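Local coordinates for protein FimX (Pseudomonas aeruginosa PAO1, PDB 3HV8) that is an EAL-domain protein, with an alpha/beta barrel-like fold whose pocket holds the ligand C2E in this structure, at residues Ser112-Gln117 and Asp147-Tyr151; Ala155-Gln160 and His186-Gln190. All coordinates share one frame; numbering follows the deposited sequence.

Contact 1 of 2, residues Ser112-Gln117 and Asp147-Tyr151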
loop_
_atom_site.group_PDB
_atom_site.type_symbol
_atom_site.label_atom_id
_atom_site.label_comp_id
_atom_site.label_asym_id
_atom_site.label_seq_id
_atom_site.Cartn_x
_atom_site.Cartn_y
_atom_site.Cartn_z
ATOM N N SER A 112 1.612 7.365 5.902
ATOM C CA SER A 112 1.635 8.781 5.538
ATOM C C SER A 112 3.053 9.346 5.643
ATOM O O SER A 112 3.934 8.744 6.263
ATOM C CB SER A 112 0.714 9.591 6.460
ATOM O OG SER A 112 1.265 9.657 7.762
ATOM N N SER A 113 3.267 10.519 5.049
ATOM C CA SER A 113 4.576 11.154 5.144
ATOM C C SER A 113 4.942 11.472 6.591
ATOM O O SER A 113 6.118 11.495 6.946
ATOM C CB SER A 113 4.625 12.419 4.288
ATOM O OG SER A 113 3.741 13.406 4.810
ATOM N N ALA A 114 3.945 11.732 7.428
ATOM C CA ALA A 114 4.232 11.999 8.834
ATOM C C ALA A 114 4.893 10.789 9.484
ATOM O O ALA A 114 5.858 10.932 10.232
ATOM C CB ALA A 114 2.961 12.399 9.570
ATOM N N SER A 115 4.413 9.590 9.173
ATOM C CA SER A 115 5.028 8.392 9.732
ATOM C C SER A 115 6.448 8.175 9.204
ATOM O O SER A 115 7.306 7.668 9.923
ATOM C CB SER A 115 4.153 7.158 9.512
ATOM O OG SER A 115 2.996 7.224 10.333
ATOM N N LEU A 116 6.713 8.565 7.960
ATOM C CA LEU A 116 8.079 8.459 7.440
ATOM C C LEU A 116 9.036 9.245 8.312
ATOM O O LEU A 116 10.160 8.815 8.573
ATOM C CB LEU A 116 8.176 9.000 6.018
ATOM C CG LEU A 116 7.488 8.190 4.939
ATOM C CD1 LEU A 116 7.662 8.860 3.580
ATOM C CD2 LEU A 116 8.049 6.774 4.916
ATOM N N GLN A 117 8.581 10.410 8.751
ATOM C CA GLN A 117 9.435 11.311 9.517
ATOM C C GLN A 117 9.483 11.028 11.022
ATOM O O GLN A 117 10.155 11.736 11.773
ATOM C CB GLN A 117 8.970 12.747 9.287
ATOM C CG GLN A 117 9.075 13.186 7.842
ATOM C CD GLN A 117 8.565 14.593 7.644
ATOM O OE1 GLN A 117 7.362 14.812 7.515
ATOM N NE2 GLN A 117 9.478 15.560 7.623
ATOM N N ASP A 147 6.151 10.734 -1.776
ATOM C CA ASP A 147 6.731 10.791 -0.423
ATOM C C ASP A 147 8.127 10.171 -0.338
ATOM O O ASP A 147 9.001 10.677 0.379
ATOM C CB ASP A 147 5.800 10.147 0.603
ATOM C CG ASP A 147 4.606 11.000 0.883
ATOM O OD1 ASP A 147 3.618 10.485 1.439
ATOM O OD2 ASP A 147 4.665 12.191 0.525
ATOM N N ALA A 148 8.348 9.075 -1.056
ATOM C CA ALA A 148 9.657 8.439 -1.056
ATOM C C ALA A 148 10.714 9.406 -1.554
ATOM O O ALA A 148 11.841 9.415 -1.069
ATOM C CB ALA A 148 9.641 7.222 -1.960
ATOM N N THR A 149 10.328 10.205 -2.540
ATOM C CA THR A 149 11.205 11.151 -3.198
ATOM C C THR A 149 11.382 12.425 -2.355
ATOM O O THR A 149 12.488 12.944 -2.209
ATOM C CB THR A 149 10.626 11.462 -4.584
ATOM O OG1 THR A 149 10.328 10.215 -5.249
ATOM C CG2 THR A 149 11.610 12.249 -5.415
ATOM N N SER A 150 10.295 12.898 -1.757
ATOM C CA SER A 150 10.334 14.102 -0.929
ATOM C C SER A 150 11.123 13.915 0.352
ATOM O O SER A 150 11.726 14.861 0.869
ATOM C CB SER A 150 8.912 14.506 -0.515
ATOM O OG SER A 150 8.120 14.911 -1.613
ATOM N N TYR A 151 11.077 12.708 0.902
ATOM C CA TYR A 151 11.670 12.413 2.202
ATOM C C TYR A 151 12.636 11.246 2.048
ATOM O O TYR A 151 12.551 10.250 2.766
ATOM C CB TYR A 151 10.568 12.065 3.222
ATOM C CG TYR A 151 9.529 13.155 3.327
ATOM C CD1 TYR A 151 9.784 14.311 4.057
ATOM C CD2 TYR A 151 8.312 13.049 2.661
ATOM C CE1 TYR A 151 8.836 15.321 4.135
ATOM C CE2 TYR A 151 7.357 14.059 2.734
ATOM C CZ TYR A 151 7.638 15.194 3.467
ATOM O OH TYR A 151 6.699 16.203 3.512
HETATM O O HOH W 1 1.436 11.442 3.025
#
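Ser113 of the short helix 113-116 and Gln117, four residues on, meet the ring of Tyr151, the first residue past helix 145-150 to leave helical angles; the two helices follow the neighbouring parallel strands 105-110 and 139-144 of the EAL-domain barrel. Ser113 CB approaches Tyr151 CE2 to 3.5 Å, while Gln117 NE2 comes within 3.6 Å of Tyr151 CE1. The amide and ring planes are inclined by 38°, so the pair is not a parallel stack. Gln117 gets there on a chain extended past CG, with CG beside its own backbone N (chi1 -62°). Leu116 CD1 lies 3.7 Å from Asp147 CB, a contact left doubtful by a second conformer of Leu116.

No direct hydrogen bond crosses the interface. A water does the polar joining: it accepts from Ser113 N at 2.9 Å and donates to Asp147 OD1 at 2.9 Å, coupling the first turn of one helix to a carboxylate on the other. Asp147 OD2 lies in the plane of the Tyr151 ring, at its edge.

In the next shell, Ser113 OG is hydrogen-bonded to Lys75 NZ, and Asp147 N is held by Ser144 OG. Ser112 is the N-cap of helix 113-116 and one of the residues of the C2E pocket; its OG is hydrogen-bonded to Asp84 OD2 and accepts a weak capping bond from Ser115 N at 3.5 Å, with an N-H...O angle of 159°.

Contact 2 of 2, residues Ala155-Gln160 and His186-Gln190; sequences AKQLTQ and HLTVQ
Thr159 turns OG1 between its backbone N and carbonyl carbon (chi1 59°), a rotation that sets the hydroxyl between its own helix and Thr188 of the loop. The contact belongs to the beta/alpha part of the EAL fold: helix 152-164 precedes strand 168-174, and residues 186-190 lead into the adjacent parallel strand 191-194. Thr159 OG1 donates to Ala155 O at 2.8 Å and accepts from Thr188 N at 3.0 Å, the latter almost straight at 171°. Ala155 O also takes the helical bond from Thr159 N, and the two donors reach it from opposite faces of its carbonyl plane. One buried hydroxyl thus both gives and receives, which fixes its rotation and fastens the loop backbone to the helix.

On one flank of this bond Leu187 presses a single methyl, CD2, against the helix backbone, 3.3 Å from Lys156 N, and also meets Ala155 CB. On the exposed side of the helix, the fully extended Lys156 passes His186 O with its CG at 3.4 Å. Its NZ then donates to a water that lies in the plane of the His186 ring at the ND1 edge. Gln160 crosses Thr188 at about a right angle, with Gln160 CG 3.6 Å from Thr188 OG1. Outside the segments, Thr159 also touches Ala169 of strand 168-174. A second water closes the backbone side, donating to Thr159 O at 2.7 Å and to Thr188 O at 2.8 Å.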
loop_
_atom_site.group_PDB
_atom_site.type_symbol
_atom_site.label_atom_id
_atom_site.label_comp_id
_atom_site.label_asym_id
_atom_site.label_seq_id
_atom_site.Cartn_x
_atom_site.Cartn_y
_atom_site.Cartn_z
ATOM N N ALA A 155 12.988 7.868 4.222
ATOM C CA ALA A 155 12.475 6.643 3.632
ATOM C C ALA A 155 13.570 5.571 3.577
ATOM O O ALA A 155 13.303 4.374 3.793
ATOM C CB ALA A 155 11.913 6.922 2.235
ATOM N N LYS A 156 14.802 6.003 3.296
ATOM C CA LYS A 156 15.950 5.102 3.351
ATOM C C LYS A 156 16.087 4.491 4.741
ATOM O O LYS A 156 16.197 3.279 4.904
ATOM C CB LYS A 156 17.217 5.862 2.975
ATOM C CG LYS A 156 18.492 5.060 3.202
ATOM C CD LYS A 156 19.713 5.832 2.713
ATOM C CE LYS A 156 20.988 5.045 2.975
ATOM N NZ LYS A 156 22.154 5.612 2.253
ATOM N N GLN A 157 16.074 5.344 5.756
ATOM C CA GLN A 157 16.232 4.858 7.115
ATOM C C GLN A 157 15.075 3.960 7.540
ATOM O O GLN A 157 15.272 2.917 8.149
ATOM C CB GLN A 157 16.357 6.042 8.083
ATOM C CG GLN A 157 17.624 6.853 7.862
ATOM C CD GLN A 157 17.615 8.182 8.600
ATOM O OE1 GLN A 157 16.561 8.678 9.004
ATOM N NE2 GLN A 157 18.794 8.775 8.764
ATOM N N LEU A 158 13.853 4.360 7.199
ATOM C CA LEU A 158 12.706 3.555 7.592
ATOM C C LEU A 158 12.736 2.182 6.927
ATOM O O LEU A 158 12.572 1.172 7.588
ATOM C CB LEU A 158 11.386 4.260 7.268
ATOM C CG LEU A 158 10.147 3.396 7.503
ATOM C CD1 LEU A 158 10.012 3.015 8.961
ATOM C CD2 LEU A 158 8.901 4.139 7.055
ATOM N N THR A 159 12.968 2.155 5.617
ATOM C CA THR A 159 12.928 0.870 4.905
ATOM C C THR A 159 14.070 -0.070 5.311
ATOM O O THR A 159 13.882 -1.276 5.388
ATOM C CB THR A 159 12.841 1.030 3.356
ATOM O OG1 THR A 159 13.958 1.777 2.867
ATOM C CG2 THR A 159 11.547 1.745 2.975
ATOM N N GLN A 160 15.229 0.493 5.641
ATOM C CA GLN A 160 16.320 -0.309 6.189
ATOM C C GLN A 160 15.911 -0.896 7.547
ATOM O O GLN A 160 16.146 -2.068 7.839
ATOM C CB GLN A 160 17.599 0.535 6.304
ATOM C CG GLN A 160 18.326 0.713 4.966
ATOM C CD GLN A 160 19.420 1.771 4.980
ATOM O OE1 GLN A 160 19.892 2.195 3.924
ATOM N NE2 GLN A 160 19.827 2.199 6.167
ATOM N N HIS A 186 18.253 3.870 -3.332
ATOM C CA HIS A 186 18.418 4.334 -1.958
ATOM C C HIS A 186 17.577 3.572 -0.963
ATOM O O HIS A 186 17.873 3.587 0.225
ATOM C CB HIS A 186 18.043 5.812 -1.867
ATOM C CG HIS A 186 18.864 6.689 -2.756
ATOM N ND1 HIS A 186 20.115 7.140 -2.393
ATOM C CD2 HIS A 186 18.620 7.198 -3.985
ATOM C CE1 HIS A 186 20.606 7.888 -3.364
ATOM N NE2 HIS A 186 19.721 7.936 -4.343
ATOM N N LEU A 187 16.527 2.913 -1.448
ATOM C CA LEU A 187 15.496 2.351 -0.588
ATOM C C LEU A 187 15.553 0.835 -0.572
ATOM O O LEU A 187 16.095 0.221 -1.492
ATOM C CB LEU A 187 14.120 2.814 -1.059
ATOM C CG LEU A 187 13.995 4.335 -1.197
ATOM C CD1 LEU A 187 12.656 4.743 -1.796
ATOM C CD2 LEU A 187 14.231 5.039 0.147
ATOM N N THR A 188 14.992 0.235 0.470
ATOM C CA THR A 188 14.915 -1.210 0.614
ATOM C C THR A 188 13.457 -1.583 0.356
ATOM O O THR A 188 12.599 -1.471 1.235
ATOM C CB THR A 188 15.351 -1.642 2.015
ATOM O OG1 THR A 188 16.652 -1.087 2.286
ATOM C CG2 THR A 188 15.408 -3.135 2.153
ATOM N N VAL A 189 13.160 -1.956 -0.881
ATOM C CA VAL A 189 11.789 -2.274 -1.250
ATOM C C VAL A 189 11.779 -3.486 -2.165
ATOM O O VAL A 189 12.698 -3.692 -2.967
ATOM C CB VAL A 189 11.070 -1.083 -1.920
ATOM C CG1 VAL A 189 10.972 0.110 -0.971
ATOM C CG2 VAL A 189 11.774 -0.688 -3.202
ATOM N N GLN A 190 10.743 -4.295 -2.033
ATOM C CA GLN A 190 10.637 -5.514 -2.817
ATOM C C GLN A 190 9.547 -5.403 -3.877
ATOM O O GLN A 190 9.619 -6.085 -4.905
ATOM C CB GLN A 190 10.358 -6.711 -1.914
ATOM C CG GLN A 190 11.479 -7.013 -0.907
ATOM C CD GLN A 190 11.372 -6.174 0.338
ATOM O OE1 GLN A 190 10.324 -5.599 0.625
ATOM N NE2 GLN A 190 12.466 -6.080 1.083
HETATM O O HOH W 2 21.542 6.521 -0.271
HETATM O O HOH W 3 12.084 -2.601 3.793
#

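How the contacts relate
Contact 1 and contact 2 follow one another along the chain, their centres 11 Å apart on the same side of the molecule's centre. Helices 145-150 and 152-164 are consecutive and carry one segment of each, so the connection is partly covalent. It is also packed: Ala148 CB lies 3.9 Å from Leu187 CD1, and Ala148 O lies 4.1 Å from Ala155 CB. Contact 1 is the one that reaches the ligand pocket, with the Ser112 side chain about 4 Å from C2E; contact 2 contributes none of the pocket residues.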